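PDB 5M3I: RNase III inhibitor from Mycobacterium tuberculosis, which is of unknown function but belongs to the macro domain family, with helices packed around a mixed beta sheet. Local coordinates for residues A[100-103]-A[104-108]; A[136-139]-A[140-144]. All blocks are in the same frame, centred on the assembly; numbering follows the deposited sequence.

Contact 1 (100-103 with 104-108) and contact 2 (136-139 with 140-144) are each a turn-to-turn contact inside one helix. The first lies on helix 99-115, the second on helix 135-147. Their centres are about 12 Å apart, and the two helices touch. The polar link is a salt bridge, D103 OD1 to R141 NE at 2.9 Å. Next to it, L106 supplies the apolar part: its CD1 packs on R141 CB at 3.7 Å, and its CD2 on L142 CD2 at 3.8 Å. R141 therefore serves both contacts, gripping a carbonyl of its own helix and a carboxylate of the other.

Contact 1 (A[100-103]-A[104-108]); sequences AYID and AGLID
I102 and L106, one helical turn apart, make the apolar side-chain contact of this stretch. CG2 of I102 meets CD1 of L106 at 3.8 Å, and the two side chains run at a slant to each other. CG2 of I102 is anti to its backbone N, and CG1 lies beside that N (chi1 -56°). This turns the methyl branch, not the longer ethyl branch, toward L106. The leucine also packs on the backbone of the turn before it. Its CG lies 3.2 Å from I102 O, the same carbonyl oxygen that accepts the bond from L106 N at 2.9 Å. That oxygen is thus covered on one flank by the leucine carbons.

The next shell is the backbone ladder of the alpha helix. A104 N donates to A100 O at 3.1 Å, and G105 N donates to Y101 O at 3.0 Å. The last rung is weak: I107 N reaches D103 O at 3.4 Å. Beside it, CG1 of I107 passes the same oxygen at 3.6 Å. The methyl of A104 rests 3.5 Å from A100 O, again one turn back.

The D103 carboxylate takes its partner from another helix: OD1 forms a salt bridge with R141. The buried D108 is held by R111 and the backbone N of M70.

The whole stretch belongs to helix 99-115, in the macro domain fold. L106 lies against helix 135-147, where it also packs on A145, while I102 touches S97 and L133 in loops. Y101 touches I67 and K91 in other loops. Helix 99-115 is followed by strand 120-123, an inner strand of the mixed sheet.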
ATOM      1  N   ALA A 100      -8.627  11.728   5.048  1.00 61.76           N
ATOM      2  CA  ALA A 100      -9.485  11.654   3.849  1.00 61.98           C
ATOM      3  C   ALA A 100      -8.820  10.903   2.669  1.00 60.73           C
ATOM      4  O   ALA A 100      -9.507  10.223   1.919  1.00 59.06           O
ATOM      5  CB  ALA A 100      -9.916  13.034   3.416  1.00 63.52           C
ATOM      6  N   TYR A 101      -7.498  11.018   2.528  1.00 60.30           N
ATOM      7  CA  TYR A 101      -6.774  10.285   1.509  1.00 59.90           C
ATOM      8  C   TYR A 101      -6.756   8.757   1.777  1.00 56.98           C
ATOM      9  O   TYR A 101      -6.733   7.952   0.850  1.00 53.88           O
ATOM     10  CB  TYR A 101      -5.337  10.786   1.416  1.00 61.62           C
ATOM     11  CG  TYR A 101      -5.119  12.269   1.101  1.00 61.15           C
ATOM     12  CD1 TYR A 101      -6.155  13.125   0.667  1.00 61.69           C
ATOM     13  CD2 TYR A 101      -3.831  12.784   1.172  1.00 59.98           C
ATOM     14  CE1 TYR A 101      -5.885  14.479   0.359  1.00 64.51           C
ATOM     15  CE2 TYR A 101      -3.555  14.115   0.886  1.00 64.34           C
ATOM     16  CZ  TYR A 101      -4.574  14.957   0.482  1.00 65.11           C
ATOM     17  OH  TYR A 101      -4.199  16.227   0.194  1.00 74.26           O
ATOM     18  N   ILE A 102      -6.717   8.407   3.064  1.00 55.14           N
ATOM     19  CA  ILE A 102      -6.662   7.041   3.500  1.00 54.22           C
ATOM     20  C   ILE A 102      -8.059   6.453   3.293  1.00 54.54           C
ATOM     21  O   ILE A 102      -8.202   5.325   2.785  1.00 54.34           O
ATOM     22  CB  ILE A 102      -6.178   6.905   4.974  1.00 53.33           C
ATOM     23  CG1 ILE A 102      -4.797   7.569   5.205  1.00 55.15           C
ATOM     24  CG2 ILE A 102      -6.095   5.450   5.429  1.00 53.10           C
ATOM     25  CD1 ILE A 102      -3.707   7.202   4.246  1.00 52.47           C
ATOM     26  N   ASP A 103      -9.083   7.182   3.706  1.00 58.71           N
ATOM     27  CA  ASP A 103     -10.490   6.738   3.486  1.00 59.09           C
ATOM     28  C   ASP A 103     -10.744   6.428   2.027  1.00 55.38           C
ATOM     29  O   ASP A 103     -11.282   5.398   1.703  1.00 55.40           O
ATOM     30  CB  ASP A 103     -11.470   7.783   3.989  1.00 65.48           C
ATOM     31  CG  ASP A 103     -11.428   7.950   5.513  1.00 69.53           C
ATOM     32  OD1 ASP A 103     -10.871   7.081   6.217  1.00 67.46           O
ATOM     33  OD2 ASP A 103     -12.000   8.947   6.025  1.00 77.53           O
ATOM     34  N   ALA A 104     -10.311   7.322   1.155  1.00 55.35           N
ATOM     35  CA  ALA A 104     -10.600   7.188  -0.267  1.00 55.88           C
ATOM     36  C   ALA A 104      -9.802   6.039  -0.877  1.00 54.40           C
ATOM     37  O   ALA A 104     -10.329   5.251  -1.653  1.00 56.19           O
ATOM     38  CB  ALA A 104     -10.342   8.506  -1.013  1.00 55.47           C
ATOM     39  N   GLY A 105      -8.538   5.939  -0.524  1.00 52.37           N
ATOM     40  CA  GLY A 105      -7.726   4.818  -0.972  1.00 50.73           C
ATOM     41  C   GLY A 105      -8.204   3.431  -0.526  1.00 49.95           C
ATOM     42  O   GLY A 105      -8.129   2.473  -1.303  1.00 48.03           O
ATOM     43  N   LEU A 106      -8.691   3.325   0.696  1.00 49.31           N
ATOM     44  CA  LEU A 106      -9.142   2.055   1.218  1.00 52.57           C
ATOM     45  C   LEU A 106     -10.301   1.534   0.417  1.00 54.72           C
ATOM     46  O   LEU A 106     -10.375   0.320   0.155  1.00 57.75           O
ATOM     47  CB  LEU A 106      -9.511   2.149   2.718  1.00 53.59           C
ATOM     48  CG  LEU A 106      -8.273   2.283   3.626  1.00 53.59           C
ATOM     49  CD1 LEU A 106      -8.701   2.654   5.044  1.00 58.97           C
ATOM     50  CD2 LEU A 106      -7.462   1.033   3.691  1.00 52.15           C
ATOM     51  N   ILE A 107     -11.185   2.427  -0.008  1.00 55.04           N
ATOM     52  CA  ILE A 107     -12.275   2.014  -0.852  1.00 57.30           C
ATOM     53  C   ILE A 107     -11.715   1.271  -2.074  1.00 54.89           C
ATOM     54  O   ILE A 107     -12.180   0.178  -2.393  1.00 53.87           O
ATOM     55  CB  ILE A 107     -13.165   3.211  -1.288  1.00 62.65           C
ATOM     56  CG1 ILE A 107     -13.938   3.776  -0.074  1.00 65.27           C
ATOM     57  CG2 ILE A 107     -14.168   2.762  -2.372  1.00 63.48           C
ATOM     58  CD1 ILE A 107     -14.677   5.098  -0.327  1.00 66.83           C
ATOM     59  N   ASP A 108     -10.717   1.856  -2.751  1.00 50.94           N
ATOM     60  CA  ASP A 108     -10.207   1.232  -3.952  1.00 50.57           C
ATOM     61  C   ASP A 108      -9.316   0.043  -3.626  1.00 50.85           C
ATOM     62  O   ASP A 108      -9.197  -0.879  -4.442  1.00 51.51           O
ATOM     63  CB  ASP A 108      -9.489   2.216  -4.828  1.00 51.69           C
ATOM     64  CG  ASP A 108      -9.343   1.730  -6.246  1.00 54.59           C
ATOM     65  OD1 ASP A 108     -10.367   1.453  -6.895  1.00 59.96           O
ATOM     66  OD2 ASP A 108      -8.215   1.666  -6.772  1.00 58.26           O
TER

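Contact 2 (A[136-139]-A[140-144])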
ATOM      1  N   GLU A 136      -3.287   5.147  15.639  1.00 62.89           N
ATOM      2  CA  GLU A 136      -4.507   4.561  16.146  1.00 62.62           C
ATOM      3  C   GLU A 136      -5.655   4.892  15.209  1.00 62.95           C
ATOM      4  O   GLU A 136      -6.564   4.073  15.024  1.00 65.28           O
ATOM      5  CB  GLU A 136      -4.760   5.042  17.574  1.00 65.85           C
ATOM      6  CG  GLU A 136      -5.930   4.387  18.243  1.00 68.58           C
ATOM      7  CD  GLU A 136      -6.089   4.798  19.688  1.00 73.89           C
ATOM      8  OE1 GLU A 136      -5.144   5.353  20.312  1.00 77.02           O
ATOM      9  OE2 GLU A 136      -7.193   4.566  20.209  1.00 81.01           O
ATOM     10  N   ASP A 137      -5.633   6.084  14.606  1.00 64.08           N
ATOM     11  CA  ASP A 137      -6.674   6.479  13.651  1.00 64.31           C
ATOM     12  C   ASP A 137      -6.654   5.596  12.398  1.00 62.51           C
ATOM     13  O   ASP A 137      -7.707   5.205  11.893  1.00 63.20           O
ATOM     14  CB  ASP A 137      -6.490   7.937  13.195  1.00 66.83           C
ATOM     15  CG  ASP A 137      -6.869   8.952  14.256  1.00 72.54           C
ATOM     16  OD1 ASP A 137      -7.590   8.580  15.226  1.00 78.29           O
ATOM     17  OD2 ASP A 137      -6.497  10.128  14.088  1.00 72.11           O
ATOM     18  N   VAL A 138      -5.452   5.422  11.860  1.00 58.75           N
ATOM     19  CA  VAL A 138      -5.223   4.676  10.647  1.00 55.85           C
ATOM     20  C   VAL A 138      -5.465   3.192  10.910  1.00 54.89           C
ATOM     21  O   VAL A 138      -6.167   2.549  10.143  1.00 53.94           O
ATOM     22  CB  VAL A 138      -3.794   4.867  10.146  1.00 57.44           C
ATOM     23  CG1 VAL A 138      -3.512   3.955   8.942  1.00 59.34           C
ATOM     24  CG2 VAL A 138      -3.555   6.325   9.759  1.00 56.82           C
ATOM     25  N   GLU A 139      -5.006   2.684  12.043  1.00 53.96           N
ATOM     26  CA  GLU A 139      -5.246   1.280  12.416  1.00 54.04           C
ATOM     27  C   GLU A 139      -6.735   0.935  12.472  1.00 53.33           C
ATOM     28  O   GLU A 139      -7.142  -0.085  11.944  1.00 52.93           O
ATOM     29  CB  GLU A 139      -4.556   0.947  13.738  1.00 55.05           C
ATOM     30  CG  GLU A 139      -4.638  -0.490  14.178  1.00 52.92           C
ATOM     31  CD  GLU A 139      -4.026  -0.717  15.549  1.00 57.57           C
ATOM     32  OE1 GLU A 139      -4.578  -0.189  16.549  1.00 63.14           O
ATOM     33  OE2 GLU A 139      -2.979  -1.394  15.630  1.00 54.29           O
ATOM     34  N   GLN A 140      -7.552   1.816  13.045  1.00 58.03           N
ATOM     35  CA  GLN A 140      -9.021   1.644  13.033  1.00 60.51           C
ATOM     36  C   GLN A 140      -9.552   1.475  11.626  1.00 57.28           C
ATOM     37  O   GLN A 140     -10.338   0.581  11.367  1.00 59.17           O
ATOM     38  CB  GLN A 140      -9.742   2.825  13.656  1.00 63.28           C
ATOM     39  CG  GLN A 140      -9.698   2.827  15.162  1.00 68.26           C
ATOM     40  CD  GLN A 140     -10.078   4.201  15.758  1.00 72.13           C
ATOM     41  OE1 GLN A 140     -10.765   5.017  15.095  1.00 73.20           O
ATOM     42  NE2 GLN A 140      -9.587   4.484  16.969  1.00 69.81           N
ATOM     43  N   ARG A 141      -9.135   2.357  10.738  1.00 57.30           N
ATOM     44  CA  ARG A 141      -9.636   2.330   9.374  1.00 56.91           C
ATOM     45  C   ARG A 141      -9.179   1.094   8.637  1.00 54.67           C
ATOM     46  O   ARG A 141      -9.958   0.480   7.918  1.00 57.85           O
ATOM     47  CB  ARG A 141      -9.244   3.576   8.624  1.00 55.94           C
ATOM     48  CG  ARG A 141     -10.004   4.794   9.109  1.00 58.02           C
ATOM     49  CD  ARG A 141      -9.276   6.072   8.724  1.00 57.71           C
ATOM     50  NE  ARG A 141     -10.097   7.240   9.011  1.00 61.82           N
ATOM     51  CZ  ARG A 141     -10.298   7.747  10.225  1.00 63.46           C
ATOM     52  NH1 ARG A 141      -9.738   7.214  11.296  1.00 64.48           N
ATOM     53  NH2 ARG A 141     -11.070   8.804  10.371  1.00 65.71           N
ATOM     54  N   LEU A 142      -7.945   0.717   8.828  1.00 54.03           N
ATOM     55  CA  LEU A 142      -7.428  -0.479   8.202  1.00 53.30           C
ATOM     56  C   LEU A 142      -8.209  -1.700   8.649  1.00 54.25           C
ATOM     57  O   LEU A 142      -8.616  -2.513   7.791  1.00 50.47           O
ATOM     58  CB  LEU A 142      -5.953  -0.692   8.510  1.00 54.03           C
ATOM     59  CG  LEU A 142      -4.964   0.202   7.784  1.00 55.12           C
ATOM     60  CD1 LEU A 142      -3.558  -0.020   8.323  1.00 54.37           C
ATOM     61  CD2 LEU A 142      -4.967  -0.098   6.302  1.00 58.03           C
ATOM     62  N   VAL A 143      -8.444  -1.824   9.954  1.00 51.17           N
ATOM     63  CA  VAL A 143      -9.116  -3.005  10.490  1.00 53.03           C
ATOM     64  C   VAL A 143     -10.519  -3.046   9.923  1.00 55.01           C
ATOM     65  O   VAL A 143     -10.979  -4.090   9.494  1.00 55.84           O
ATOM     66  CB  VAL A 143      -9.111  -3.009  12.039  1.00 55.44           C
ATOM     67  CG1 VAL A 143     -10.076  -4.015  12.608  1.00 58.22           C
ATOM     68  CG2 VAL A 143      -7.718  -3.317  12.549  1.00 57.08           C
ATOM     69  N   SER A 144     -11.194  -1.898   9.933  1.00 57.63           N
ATOM     70  CA  SER A 144     -12.574  -1.752   9.390  1.00 58.40           C
ATOM     71  C   SER A 144     -12.648  -2.167   7.954  1.00 56.34           C
ATOM     72  O   SER A 144     -13.517  -2.933   7.581  1.00 57.26           O
ATOM     73  CB  SER A 144     -13.029  -0.278   9.502  1.00 61.75           C
ATOM     74  OG  SER A 144     -13.385  -0.023  10.825  1.00 63.43           O
TER
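The carbonyl oxygen of D137 is gripped twice by R141. NH1 of the guanidinium donates to D137 O at 2.9 Å, while the backbone N of R141 adds a weak bond of 3.4 Å from the next turn. The oxygen lies at the edge of the guanidinium, close to its plane. NH1 stands above the carbonyl plane of D137, 44° out of it, so it does not use an in-plane lone pair. The arginine chain runs extended from CG to NE and then turns at chi4 (76°), which brings NH1 back over its own helix. Its CG and CD pass the same oxygen on the way. The D137 carboxylate stays at a distance, with OD1 4.7 Å from R141 NH1. This is too far for a salt bridge, though the opposite charges probably still attract weakly.

V138 and L142 form the apolar pair. They lie side by side and point the same way, with CG1 of V138 4.0 Å from CD1 of L142. L142 N also donates to V138 O, the ordinary helical bond of this turn. V143 N bonds E139 O at 2.9 Å, and CG2 of V143 packs against that oxygen at 3.3 Å.

On another side of the helix, E136 and Q140 meet loosely. E136 CG is 3.9 Å from Q140 NE2, and the carboxylate and amide planes are nearly perpendicular. The firmer link between these residues is Q140 N to E136 O, at 3.2 Å.

R141 NE has a further partner, D103 of helix 99-115. L142 packs on L126, and V138 touches V128 and L133. Helix 135-147 is the crossover of a beta-alpha-beta unit, between parallel strands 120-123 and 153-156.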